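Local coordinates for type III CBASS phage resistance system CD-NTase-associated protein Cap8 (Pseudomonas aeruginosa, PDB 6P8P) that is a HORMA domain protein of a type III CBASS system and probably helps regulate a bacterial cGAS-like enzyme in defence against bacteriophages, at residues 8-13 with 84-89; 27-32 with 94-99. The protein carries 2 engineered substitutions. One frame throughout, in Å; residues are numbered along the deposited sequence.

Contacts 1 and 2 tie two parts of one long loop, the segment between helix 77-82 and strand 101-106, to the first strand and first helix of the chain. Contact 1 joins the end of strand 4-10 to residues 84-89. Contact 2 joins the end of helix 17-29 to residues 94-99. Their centres lie about 20 Å apart. Along the chain the segments alternate: 8-13, 27-32, 84-89, 94-99. The loop therefore passes first the strand and then the helix that follows it. The two contacts meet at Leu27, which packs on the Phe9 ring and against the backbone O of Glu89. Together they place the loop along the N-terminal strand and helix of the HORMA domain.

Contact 1 (8-13 with 84-89); sequences TFRSSP and DDANEE
Glu88 turns its CG beside its own backbone N (chi1 -57°) and then runs extended (chi2 -179°), which carries its carboxylate to Phe9 and Arg10. The CG lies over one face of the Phe9 ring, 3.9 Å from the centroid, in a CH-pi contact offset toward the rim. The carboxylate, on that same side, reaches past the rim near CD2, its plane 15° from that of the ring. Its OE2 accepts a straight hydrogen bond from the Arg10 backbone N, at 2.9 Å and met nearly along the C-O axis. The same oxygen forms a salt bridge with Arg15, so two groups grip it. Thr8 and Asn87 form a single antiparallel hydrogen-bonded bridge. Asn87 N reaches Thr8 O at 2.8 Å, and Thr8 N reaches Asn87 O at 2.9 Å. Beside this bridge, Arg10 CG rests on the methyl group of Ala86 at 3.6 Å. The Arg10 guanidinium end bonds to the carbonyl of Ala80 instead. Beyond the bridge, Asn87 OD1 takes the Glu89 N in an Asx turn. Strand 4-10 is an outermost strand of the sheet within this chain. Phe9 pairs through its backbone with Tyr73 and Leu75 of strand 69-75, while its ring packs on Ala23 and Leu27 of helix 17-29. The 84-89 loop adds its one bridge along the other edge of strand 4-10.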
# COMPACT_ATOMS: atom_id res chain seq x y z
N THR A 8 19.44 -0.76 -10.58
CA THR A 8 18.29 -0.36 -11.38
C THR A 8 17.52 -1.63 -11.72
O THR A 8 18.03 -2.49 -12.44
CB THR A 8 18.70 0.40 -12.64
OG1 THR A 8 19.37 1.61 -12.26
CG2 THR A 8 17.49 0.73 -13.45
N PHE A 9 16.31 -1.73 -11.21
CA PHE A 9 15.48 -2.90 -11.42
C PHE A 9 14.41 -2.66 -12.47
O PHE A 9 13.78 -1.61 -12.50
CB PHE A 9 14.80 -3.31 -10.11
CG PHE A 9 15.66 -4.14 -9.24
CD1 PHE A 9 16.72 -3.57 -8.53
CD2 PHE A 9 15.49 -5.50 -9.17
CE1 PHE A 9 17.53 -4.35 -7.75
CE2 PHE A 9 16.31 -6.29 -8.40
CZ PHE A 9 17.33 -5.72 -7.68
N ARG A 10 14.18 -3.68 -13.29
CA ARG A 10 13.09 -3.67 -14.27
C ARG A 10 11.75 -3.89 -13.57
O ARG A 10 11.51 -4.94 -12.98
CB ARG A 10 13.33 -4.75 -15.32
CG ARG A 10 14.74 -4.65 -15.96
CD ARG A 10 15.09 -5.93 -16.73
NE ARG A 10 14.26 -6.08 -17.92
CZ ARG A 10 14.29 -7.15 -18.70
NH1 ARG A 10 15.08 -8.16 -18.40
NH2 ARG A 10 13.51 -7.22 -19.77
N SER A 11 10.87 -2.90 -13.67
CA SER A 11 9.57 -2.99 -13.00
C SER A 11 8.49 -3.13 -14.06
O SER A 11 8.70 -3.82 -15.06
CB SER A 11 9.36 -1.78 -12.10
OG SER A 11 8.19 -1.94 -11.31
N SER A 12 7.34 -2.50 -13.86
CA SER A 12 6.19 -2.75 -14.71
C SER A 12 6.47 -2.24 -16.12
O SER A 12 6.98 -1.12 -16.28
CB SER A 12 4.96 -2.03 -14.15
OG SER A 12 3.84 -2.35 -14.94
N PRO A 13 6.13 -3.00 -17.17
CA PRO A 13 5.37 -4.26 -17.18
C PRO A 13 6.17 -5.54 -17.21
O PRO A 13 5.61 -6.58 -17.51
CB PRO A 13 4.57 -4.14 -18.50
CG PRO A 13 5.57 -3.48 -19.43
CD PRO A 13 6.29 -2.46 -18.54
N ASP A 84 17.91 -2.56 -21.05
CA ASP A 84 19.28 -2.16 -21.35
C ASP A 84 19.92 -1.41 -20.19
O ASP A 84 21.12 -1.55 -19.93
CB ASP A 84 19.32 -1.31 -22.62
CG ASP A 84 18.86 -2.07 -23.85
OD1 ASP A 84 18.66 -1.44 -24.91
OD2 ASP A 84 18.70 -3.31 -23.75
N ASP A 85 19.14 -0.57 -19.49
CA ASP A 85 19.68 0.21 -18.39
C ASP A 85 19.62 -0.52 -17.06
O ASP A 85 20.03 0.04 -16.04
CB ASP A 85 18.94 1.55 -18.27
CG ASP A 85 19.08 2.42 -19.51
OD1 ASP A 85 20.10 2.28 -20.23
OD2 ASP A 85 18.17 3.23 -19.79
N ALA A 86 19.16 -1.77 -17.05
CA ALA A 86 19.02 -2.49 -15.80
C ALA A 86 20.37 -2.87 -15.20
O ALA A 86 21.36 -3.13 -15.90
CB ALA A 86 18.20 -3.76 -16.01
N ASN A 87 20.41 -2.91 -13.88
CA ASN A 87 21.58 -3.40 -13.15
C ASN A 87 21.04 -4.04 -11.87
O ASN A 87 20.74 -3.32 -10.91
CB ASN A 87 22.58 -2.30 -12.83
CG ASN A 87 23.75 -2.80 -12.01
OD1 ASN A 87 23.89 -4.00 -11.79
ND2 ASN A 87 24.58 -1.88 -11.54
N GLU A 88 20.90 -5.36 -11.89
CA GLU A 88 20.38 -6.12 -10.77
C GLU A 88 21.44 -7.01 -10.14
O GLU A 88 21.10 -7.99 -9.49
CB GLU A 88 19.16 -6.92 -11.25
CG GLU A 88 18.09 -5.98 -11.86
CD GLU A 88 16.83 -6.69 -12.36
OE1 GLU A 88 16.78 -7.95 -12.31
OE2 GLU A 88 15.91 -5.98 -12.82
N GLU A 89 22.71 -6.65 -10.30
CA GLU A 89 23.79 -7.46 -9.76
C GLU A 89 23.67 -7.58 -8.25
O GLU A 89 23.24 -6.65 -7.56
CB GLU A 89 25.16 -6.84 -10.11
CG GLU A 89 25.59 -7.03 -11.54
CD GLU A 89 26.84 -6.21 -11.89
OE1 GLU A 89 26.92 -5.73 -13.04
OE2 GLU A 89 27.72 -6.04 -11.00

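Contact 2 (27-32 with 94-99); sequences LLTQGK and EPLKGD
Leu28 O, near the end of helix 17-29, receives a hydrogen bond from a water at 2.8 Å. The water in turn accepts from Leu96 N at 3.0 Å, so it bridges the helix end and the loop. No direct hydrogen bond joins the two segments. The Pro95 ring packs beside the same carbonyl, with its CD 3.5 Å from Leu28 O. Pro95 CB meets Leu28 CD2 at 3.7 Å, and the amide of Gln30 comes up against CD. The Gln30 chain is extended beyond CG (chi2 172°), which brings its NE2 to the carbonyl of Phe93, a second link between the helix end and the loop. Leu96 CG comes 3.8 Å from Leu28 O, and the side chain also touches Ala36 and Leu40 of helix 35-42. Nearer the surface, Lys32 and Glu94 form a salt bridge, though the place of Lys32 NZ is doubtful. Each segment contains a beta turn. A type I' turn from Thr29 to Lys32 follows the helix, with positive phi at Gln30 and Gly31, and a type I turn runs from Glu94 to Lys97. The arrangement is a proline and leucine packed on a helix C-terminus, joining the first helix of this HORMA domain to the loop before strand 101-106.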
# COMPACT_ATOMS: atom_id res chain seq x y z
N LEU A 27 17.57 -8.45 -2.88
CA LEU A 27 18.84 -7.77 -3.06
C LEU A 27 19.40 -7.28 -1.73
O LEU A 27 20.60 -7.42 -1.44
CB LEU A 27 18.66 -6.59 -4.00
CG LEU A 27 19.95 -5.84 -4.33
CD1 LEU A 27 20.69 -6.51 -5.48
CD2 LEU A 27 19.64 -4.38 -4.64
N LEU A 28 18.53 -6.73 -0.88
CA LEU A 28 18.99 -6.07 0.33
C LEU A 28 19.16 -7.00 1.52
O LEU A 28 19.89 -6.63 2.45
CB LEU A 28 18.03 -4.96 0.71
CG LEU A 28 17.97 -3.77 -0.23
CD1 LEU A 28 16.85 -2.80 0.16
CD2 LEU A 28 19.31 -3.05 -0.27
N THR A 29 18.54 -8.18 1.51
CA THR A 29 18.59 -9.07 2.66
C THR A 29 19.36 -10.34 2.39
O THR A 29 19.82 -10.97 3.35
CB THR A 29 17.19 -9.45 3.16
OG1 THR A 29 16.48 -10.15 2.14
CG2 THR A 29 16.42 -8.20 3.58
N GLN A 30 19.50 -10.73 1.13
CA GLN A 30 20.47 -11.76 0.73
C GLN A 30 20.20 -13.08 1.43
O GLN A 30 21.11 -13.74 1.92
CB GLN A 30 21.90 -11.28 0.99
CG GLN A 30 22.30 -10.05 0.17
CD GLN A 30 23.64 -9.47 0.56
OE1 GLN A 30 24.10 -9.63 1.69
NE2 GLN A 30 24.27 -8.76 -0.39
N GLY A 31 18.93 -13.45 1.52
CA GLY A 31 18.55 -14.71 2.09
C GLY A 31 18.55 -14.79 3.60
O GLY A 31 18.34 -15.88 4.13
N LYS A 32 18.75 -13.69 4.31
CA LYS A 32 18.82 -13.74 5.76
C LYS A 32 17.43 -13.54 6.36
O LYS A 32 16.80 -12.50 6.13
CB LYS A 32 19.76 -12.68 6.31
CG LYS A 32 21.19 -12.86 5.91
CD LYS A 32 22.04 -11.83 6.60
CE LYS A 32 23.39 -11.72 5.92
NZ LYS A 32 24.02 -10.41 6.24
N GLU A 94 27.00 -6.48 2.98
CA GLU A 94 25.73 -6.69 3.68
C GLU A 94 24.95 -5.37 3.70
O GLU A 94 25.30 -4.46 4.46
CB GLU A 94 25.97 -7.20 5.11
CG GLU A 94 24.68 -7.39 5.93
CD GLU A 94 24.93 -7.89 7.35
OE1 GLU A 94 26.07 -8.30 7.66
OE2 GLU A 94 23.97 -7.91 8.15
N PRO A 95 23.91 -5.22 2.88
CA PRO A 95 23.40 -3.87 2.60
C PRO A 95 22.59 -3.25 3.74
O PRO A 95 22.33 -2.04 3.70
CB PRO A 95 22.52 -4.10 1.35
CG PRO A 95 22.90 -5.42 0.80
CD PRO A 95 23.31 -6.24 1.99
N LEU A 96 22.15 -4.03 4.72
CA LEU A 96 21.45 -3.48 5.88
C LEU A 96 22.20 -3.75 7.18
O LEU A 96 21.62 -3.84 8.25
CB LEU A 96 20.03 -4.02 5.95
CG LEU A 96 19.13 -3.71 4.75
CD1 LEU A 96 17.75 -4.30 4.95
CD2 LEU A 96 19.02 -2.23 4.47
N LYS A 97 23.52 -3.82 7.10
CA LYS A 97 24.33 -4.12 8.28
C LYS A 97 24.14 -3.08 9.37
O LYS A 97 24.16 -1.87 9.10
CB LYS A 97 25.80 -4.20 7.86
CG LYS A 97 26.73 -4.69 8.97
CD LYS A 97 28.14 -4.77 8.40
CE LYS A 97 29.04 -5.59 9.31
NZ LYS A 97 28.97 -5.10 10.70
N GLY A 98 23.96 -3.55 10.60
CA GLY A 98 24.02 -2.64 11.73
C GLY A 98 22.81 -1.74 11.81
O GLY A 98 21.67 -2.17 11.63
N ASP A 99 23.07 -0.45 12.06
CA ASP A 99 22.04 0.57 12.25
C ASP A 99 21.56 1.01 10.86
O ASP A 99 22.02 2.00 10.29
CB ASP A 99 22.58 1.74 13.06
CG ASP A 99 21.56 2.82 13.26
OD1 ASP A 99 20.36 2.55 13.13
OD2 ASP A 99 21.96 3.96 13.54
O HOH W 1 21.40 -6.98 4.84